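Local coordinates for aldehyde dehydrogenase family protein (Pseudomonas syringae pv. tomato, PDB 6X9L), which probably oxidises long-chain aliphatic aldehydes such as octanal, with NAD+ as the electron acceptor, at residues G140-E145 and T479-G484; A79-R84 and A201-G206; A270-A275 and A305-L310. The protein carries 1 engineered substitution. One frame throughout, in Å; residues are numbered along the deposited sequence.

How the contacts relate
The three contacts tie together widely separated parts of one aldehyde dehydrogenase chain, and all lie away from the NAD and octanal sites. Contact 1 is strand pairing at the interface with the second subunit, contact 2 packs a helix against the end of another near the surface, and contact 3 joins two helices of the catalytic domain. Contacts 1 and 2 alternate along the sequence, yet their centres are 30 Å apart and their nearest atoms about 18 Å. Contact 3 is remote from both, with centres 56 Å from contact 1 and 49 Å from contact 2; its two segments bracket A291, the engineered alanine in the octanal pocket, in sequence though not in space.

Contact 1: residues G140-E145 and T479-G484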
# COMPACT_ATOMS: atom_id res chain seq x y z
N GLY A 140 -26.21 0.26 -6.26
CA GLY A 140 -27.44 0.83 -5.73
C GLY A 140 -27.57 2.29 -6.14
O GLY A 140 -27.77 2.58 -7.32
N GLY A 141 -27.46 3.20 -5.16
CA GLY A 141 -27.23 4.61 -5.41
C GLY A 141 -25.78 5.01 -5.38
O GLY A 141 -25.46 6.19 -5.52
N THR A 142 -24.86 4.04 -5.19
CA THR A 142 -23.43 4.30 -5.14
C THR A 142 -22.75 3.59 -6.30
O THR A 142 -23.06 2.42 -6.58
CB THR A 142 -22.79 3.82 -3.81
OG1 THR A 142 -23.25 4.65 -2.72
CG2 THR A 142 -21.26 3.89 -3.88
N ALA A 143 -21.84 4.28 -6.97
CA ALA A 143 -21.08 3.72 -8.08
C ALA A 143 -19.60 3.74 -7.74
O ALA A 143 -19.09 4.72 -7.19
CB ALA A 143 -21.34 4.49 -9.39
N ILE A 144 -18.91 2.65 -8.07
CA ILE A 144 -17.47 2.52 -7.90
C ILE A 144 -16.82 2.72 -9.26
O ILE A 144 -17.12 1.99 -10.21
CB ILE A 144 -17.09 1.14 -7.34
CG1 ILE A 144 -18.03 0.74 -6.20
CG2 ILE A 144 -15.60 1.11 -6.96
CD1 ILE A 144 -17.78 1.45 -4.91
N GLU A 145 -15.94 3.70 -9.37
CA GLU A 145 -15.18 3.92 -10.59
C GLU A 145 -13.70 3.70 -10.30
O GLU A 145 -13.19 4.22 -9.31
CB GLU A 145 -15.46 5.31 -11.15
CG GLU A 145 -16.93 5.51 -11.53
CD GLU A 145 -17.18 6.79 -12.31
OE1 GLU A 145 -16.20 7.48 -12.65
OE2 GLU A 145 -18.37 7.10 -12.58
N THR A 479 -9.45 4.23 -6.36
CA THR A 479 -10.79 3.73 -6.11
C THR A 479 -11.67 4.90 -5.69
O THR A 479 -11.33 5.65 -4.76
CB THR A 479 -10.75 2.63 -5.05
OG1 THR A 479 -10.17 1.46 -5.63
CG2 THR A 479 -12.14 2.29 -4.51
N LYS A 480 -12.78 5.08 -6.40
CA LYS A 480 -13.67 6.20 -6.16
C LYS A 480 -15.08 5.70 -5.88
O LYS A 480 -15.57 4.80 -6.57
CB LYS A 480 -13.67 7.17 -7.34
CG LYS A 480 -14.67 8.29 -7.20
CD LYS A 480 -14.67 9.16 -8.43
CE LYS A 480 -13.52 10.16 -8.39
NZ LYS A 480 -13.40 10.88 -9.67
N ALA A 481 -15.72 6.28 -4.87
CA ALA A 481 -17.12 6.00 -4.57
C ALA A 481 -17.93 7.25 -4.88
O ALA A 481 -17.64 8.33 -4.36
CB ALA A 481 -17.34 5.57 -3.12
N ILE A 482 -18.90 7.11 -5.77
CA ILE A 482 -19.83 8.19 -6.06
C ILE A 482 -21.13 7.85 -5.37
O ILE A 482 -21.98 7.17 -5.95
CB ILE A 482 -20.01 8.39 -7.57
CG1 ILE A 482 -18.65 8.61 -8.21
CG2 ILE A 482 -20.92 9.59 -7.86
CD1 ILE A 482 -18.72 8.75 -9.70
N VAL A 483 -21.28 8.30 -4.11
CA VAL A 483 -22.49 8.08 -3.34
C VAL A 483 -23.57 9.06 -3.81
O VAL A 483 -23.27 10.21 -4.15
CB VAL A 483 -22.22 8.24 -1.82
CG1 VAL A 483 -23.31 7.55 -1.02
CG2 VAL A 483 -20.83 7.69 -1.44
N GLY A 484 -24.82 8.61 -3.83
CA GLY A 484 -25.86 9.39 -4.47
C GLY A 484 -25.82 9.36 -5.98
O GLY A 484 -26.40 10.24 -6.63
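A143 to E145 run antiparallel to K480 to I482, the strand axes 4.8 Å apart with an angle of 154° between their directions. This is sheet pairing of the kind found in the oligomerisation domain of aldehyde dehydrogenases, and it brings the tail of the chain onto strand 143-155. A143 and I482 form one hydrogen-bonded pair, with I482 N 2.8 Å from A143 O; E145 and K480 form the next, and the non-hydrogen-bonded pair I144 and A481 stands between them. On the opposite edge of 479-483, A481 to V483 pair in parallel with a strand of the second subunit, which carries the sheet across the interface.

On the face bearing A143, E145 and I482 meet obliquely. E145 places CG anti to its own carbonyl carbon (chi1 -62°) and stays extended beyond it, so its carboxylate end, through CD and OE2, lies over the methyl at the end of the long isoleucine branch, OE2 3.3 Å from I482 CD1. K480 starts on the same face, but its long chain takes NZ to a salt bridge with E147 and to carbonyl oxygens of I438 and A435 of the second subunit. T142 runs next to V483 in the same direction, and threonine suits its place because its hydroxyl hydrogen-bonds to N451 ND2 of the second subunit while OG1 rests 3.4 Å from V483 CG1.

Contact 2: residues A79-R84 and A201-G206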
# COMPACT_ATOMS: atom_id res chain seq x y z
N ALA A 79 -5.86 -0.90 -25.41
CA ALA A 79 -5.56 -2.32 -25.63
C ALA A 79 -4.97 -2.56 -27.01
O ALA A 79 -4.18 -3.51 -27.19
CB ALA A 79 -6.82 -3.17 -25.45
N GLN A 80 -5.33 -1.74 -28.00
CA GLN A 80 -4.76 -1.92 -29.34
C GLN A 80 -3.27 -1.58 -29.37
O GLN A 80 -2.47 -2.29 -29.99
CB GLN A 80 -5.56 -1.10 -30.35
CG GLN A 80 -6.91 -1.73 -30.67
CD GLN A 80 -7.84 -0.85 -31.50
OE1 GLN A 80 -7.60 0.35 -31.68
NE2 GLN A 80 -8.91 -1.46 -32.02
N VAL A 81 -2.89 -0.50 -28.69
CA VAL A 81 -1.48 -0.11 -28.66
C VAL A 81 -0.66 -1.18 -27.94
O VAL A 81 0.42 -1.59 -28.39
CB VAL A 81 -1.33 1.27 -27.99
CG1 VAL A 81 0.12 1.70 -28.00
CG2 VAL A 81 -2.20 2.30 -28.69
N ILE A 82 -1.18 -1.64 -26.81
CA ILE A 82 -0.51 -2.67 -26.04
C ILE A 82 -0.39 -3.93 -26.86
O ILE A 82 0.67 -4.57 -26.89
CB ILE A 82 -1.28 -2.91 -24.73
CG1 ILE A 82 -1.26 -1.63 -23.89
CG2 ILE A 82 -0.75 -4.13 -23.99
CD1 ILE A 82 -2.19 -1.65 -22.74
N GLY A 83 -1.47 -4.31 -27.56
CA GLY A 83 -1.39 -5.46 -28.43
C GLY A 83 -0.25 -5.35 -29.42
O GLY A 83 0.50 -6.30 -29.63
N ARG A 84 -0.08 -4.16 -30.01
CA ARG A 84 0.97 -3.94 -31.01
C ARG A 84 2.35 -4.00 -30.38
O ARG A 84 3.27 -4.61 -30.94
CB ARG A 84 0.74 -2.59 -31.70
CG ARG A 84 1.81 -2.19 -32.64
CD ARG A 84 1.99 -3.20 -33.75
NE ARG A 84 2.89 -2.69 -34.78
CZ ARG A 84 3.50 -3.44 -35.70
NH1 ARG A 84 3.32 -4.76 -35.73
NH2 ARG A 84 4.30 -2.87 -36.58
N ALA A 201 5.75 0.98 -31.78
CA ALA A 201 4.42 0.41 -31.61
C ALA A 201 3.31 1.45 -31.64
O ALA A 201 2.14 1.08 -31.78
CB ALA A 201 4.36 -0.39 -30.30
N GLY A 202 3.63 2.73 -31.50
CA GLY A 202 2.65 3.80 -31.58
C GLY A 202 2.18 4.40 -30.27
O GLY A 202 1.06 4.93 -30.21
N LEU A 203 2.98 4.36 -29.22
CA LEU A 203 2.54 4.87 -27.94
C LEU A 203 2.68 6.38 -27.91
O LEU A 203 3.77 6.90 -28.16
CB LEU A 203 3.36 4.24 -26.83
CG LEU A 203 2.91 4.36 -25.38
CD1 LEU A 203 1.64 3.54 -25.12
CD2 LEU A 203 4.05 3.90 -24.51
N PRO A 204 1.62 7.12 -27.59
CA PRO A 204 1.68 8.58 -27.72
C PRO A 204 2.81 9.16 -26.92
O PRO A 204 3.11 8.70 -25.80
CB PRO A 204 0.31 9.04 -27.18
CG PRO A 204 -0.57 7.83 -27.23
CD PRO A 204 0.36 6.67 -26.98
N PRO A 205 3.44 10.23 -27.41
CA PRO A 205 4.51 10.91 -26.67
C PRO A 205 4.15 11.18 -25.22
O PRO A 205 3.09 11.73 -24.91
CB PRO A 205 4.67 12.23 -27.43
CG PRO A 205 4.23 11.91 -28.79
CD PRO A 205 3.12 10.93 -28.66
N GLY A 206 5.08 10.85 -24.32
CA GLY A 206 4.90 11.15 -22.93
C GLY A 206 4.23 10.07 -22.11
O GLY A 206 4.24 10.15 -20.88
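V81 and R84, one turn apart on helix 75-91, face the chain where helix 188-201 ends, with CA atoms 6.4 Å apart for V81 and G202 and 5.6 Å for R84 and A201. The ending is a Schellman motif: G202 takes a positive phi of 102° and two bonds run back into the last helical turn. Glycine suits the position because, with this positive phi, a side chain would collide with the carbonyl oxygen of A201. The turn belongs to the beta-alpha-beta crossover in which helix 188-201 links the parallel strands 178-182 and 208-210.

No hydrogen bond joins the two segments; the contact is packing. V81 points toward the loop, and with CG1 anti to the backbone N (chi1 -178°) that methyl is the branch that reaches across. It touches L203 CD1 at 3.7 Å, the two side chains crossing at about a right angle, and also lies 4.0 Å from G202 O. A compact valine fits here on the helix surface, while the longer leucine extends from the loop to meet it. W70 of helix 53-71 packs against both, and L203 also touches I173 of helix 161-174, so three helices close around the leucine.

R84 makes its contact with its aliphatic part and not with its charge. Bent at chi2 (59°), the chain carries the guanidinium onward to E87, with which NH1 forms a salt bridge. A201, whose single methyl also reaches I85 and L88, is small enough to come close to helix 75-91. There its CB lies 3.9 Å from R84 CG, and the same CG is 3.4 Å from A201 O.

Contact 3: residues A270-A275 and A305-L310; sequences ADFANA and AEVEAL
F272 reaches across to helix 304-316 from the first turn of helix 272-284, just after the N-cap residue D271, and its side chain can be followed outward atom by atom. CB comes first, 3.9 Å from E306 OE1, a van der Waals contact of the methylene with a carboxylate oxygen. With CG anti to the carbonyl carbon (chi1 -83°), the ring is carried past V307, slanting across it. Its CD2 meets V307 CG1 at 3.9 Å and CE2 lies 4.2 Å from the same methyl, which touches the ring obliquely. CZ, at the tip, has no partner in 305-310; the phenylalanine as a whole also packs on V299 and P300 of strand 296-300, as expected of a large flat residue buried between a helix and a sheet.

E306 stretches fully out beyond CG toward F272. Its other oxygen, OE2, forms a salt bridge with R303, just ahead of helix 304-316. L310, one turn further along, fills the other part of the contact with the two methyls of its branched end: CD1 lies 4.0 Å from F272 O, and CD2 4.1 Å from A273 CA. A273 has only a methyl, which allows the leucine to come down onto its backbone. No hydrogen bond crosses between the segments, so the helices meet by packing alone.

Helix 272-284 is the connection of a beta-alpha-beta unit whose parallel strands, 263-266 and 296-300, are neighbours in the seven-stranded sheet, and helix 304-316 follows directly from the second of them. V276 of helix 272-284 touches both V307 and L310, and V307 also reaches V299 of strand 296-300 and L399 of strand 396-402, lodging between its partner helix and the sheet.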
# COMPACT_ATOMS: atom_id res chain seq x y z
N ALA A 270 7.33 -37.84 -0.83
CA ALA A 270 7.75 -37.38 -2.17
C ALA A 270 8.71 -38.36 -2.82
O ALA A 270 9.38 -39.05 -2.12
CB ALA A 270 8.36 -36.01 -2.08
N ASP A 271 8.77 -38.38 -4.15
CA ASP A 271 9.72 -39.25 -4.86
C ASP A 271 11.04 -38.49 -4.89
O ASP A 271 11.32 -37.84 -5.86
CB ASP A 271 9.19 -39.55 -6.25
CG ASP A 271 10.11 -40.39 -7.11
OD1 ASP A 271 11.09 -40.89 -6.60
OD2 ASP A 271 9.82 -40.52 -8.30
N PHE A 272 11.89 -38.73 -3.91
CA PHE A 272 13.12 -37.95 -3.70
C PHE A 272 14.03 -38.00 -4.92
O PHE A 272 14.51 -36.98 -5.32
CB PHE A 272 13.79 -38.39 -2.40
CG PHE A 272 13.21 -37.72 -1.18
CD1 PHE A 272 12.07 -38.20 -0.58
CD2 PHE A 272 13.78 -36.57 -0.67
CE1 PHE A 272 11.53 -37.57 0.51
CE2 PHE A 272 13.24 -35.95 0.44
CZ PHE A 272 12.12 -36.45 1.02
N ALA A 273 14.15 -39.14 -5.56
CA ALA A 273 15.02 -39.21 -6.75
C ALA A 273 14.51 -38.27 -7.84
O ALA A 273 15.32 -37.69 -8.50
CB ALA A 273 15.05 -40.62 -7.25
N ASN A 274 13.20 -38.18 -8.04
CA ASN A 274 12.68 -37.30 -9.10
C ASN A 274 12.40 -35.89 -8.60
O ASN A 274 12.14 -35.06 -9.44
CB ASN A 274 11.40 -37.86 -9.71
CG ASN A 274 11.68 -39.04 -10.60
OD1 ASN A 274 10.77 -39.71 -11.06
ND2 ASN A 274 12.95 -39.31 -10.84
N ALA A 275 12.44 -35.63 -7.30
CA ALA A 275 12.11 -34.26 -6.85
C ALA A 275 13.34 -33.44 -6.48
O ALA A 275 13.25 -32.24 -6.55
CB ALA A 275 11.10 -34.30 -5.73
N ALA A 305 21.18 -37.62 3.55
CA ALA A 305 22.32 -38.15 2.79
C ALA A 305 21.93 -38.51 1.36
O ALA A 305 22.73 -38.34 0.44
CB ALA A 305 22.93 -39.36 3.50
N GLU A 306 20.70 -38.99 1.16
CA GLU A 306 20.26 -39.28 -0.20
C GLU A 306 20.10 -38.00 -1.02
O GLU A 306 20.53 -37.94 -2.18
CB GLU A 306 18.95 -40.06 -0.17
CG GLU A 306 18.56 -40.61 -1.52
CD GLU A 306 17.25 -41.38 -1.51
OE1 GLU A 306 16.51 -41.25 -2.51
OE2 GLU A 306 16.97 -42.11 -0.53
N VAL A 307 19.48 -36.96 -0.44
CA VAL A 307 19.26 -35.73 -1.21
C VAL A 307 20.58 -35.01 -1.44
O VAL A 307 20.80 -34.42 -2.50
CB VAL A 307 18.21 -34.81 -0.54
CG1 VAL A 307 17.39 -35.56 0.51
CG2 VAL A 307 18.85 -33.57 0.03
N GLU A 308 21.50 -35.05 -0.46
CA GLU A 308 22.84 -34.52 -0.68
C GLU A 308 23.45 -35.12 -1.95
O GLU A 308 23.82 -34.39 -2.87
CB GLU A 308 23.74 -34.80 0.53
CG GLU A 308 23.56 -33.85 1.69
CD GLU A 308 24.45 -34.22 2.86
OE1 GLU A 308 25.20 -35.21 2.75
OE2 GLU A 308 24.41 -33.52 3.90
N ALA A 309 23.54 -36.45 -2.01
CA ALA A 309 24.08 -37.12 -3.19
C ALA A 309 23.35 -36.69 -4.46
O ALA A 309 23.97 -36.43 -5.50
CB ALA A 309 24.00 -38.63 -3.02
N LEU A 310 22.02 -36.61 -4.40
CA LEU A 310 21.24 -36.24 -5.57
C LEU A 310 21.50 -34.80 -5.98
O LEU A 310 21.41 -34.47 -7.17
CB LEU A 310 19.76 -36.45 -5.29
CG LEU A 310 19.35 -37.92 -5.23
CD1 LEU A 310 18.17 -38.10 -4.28
CD2 LEU A 310 19.01 -38.37 -6.64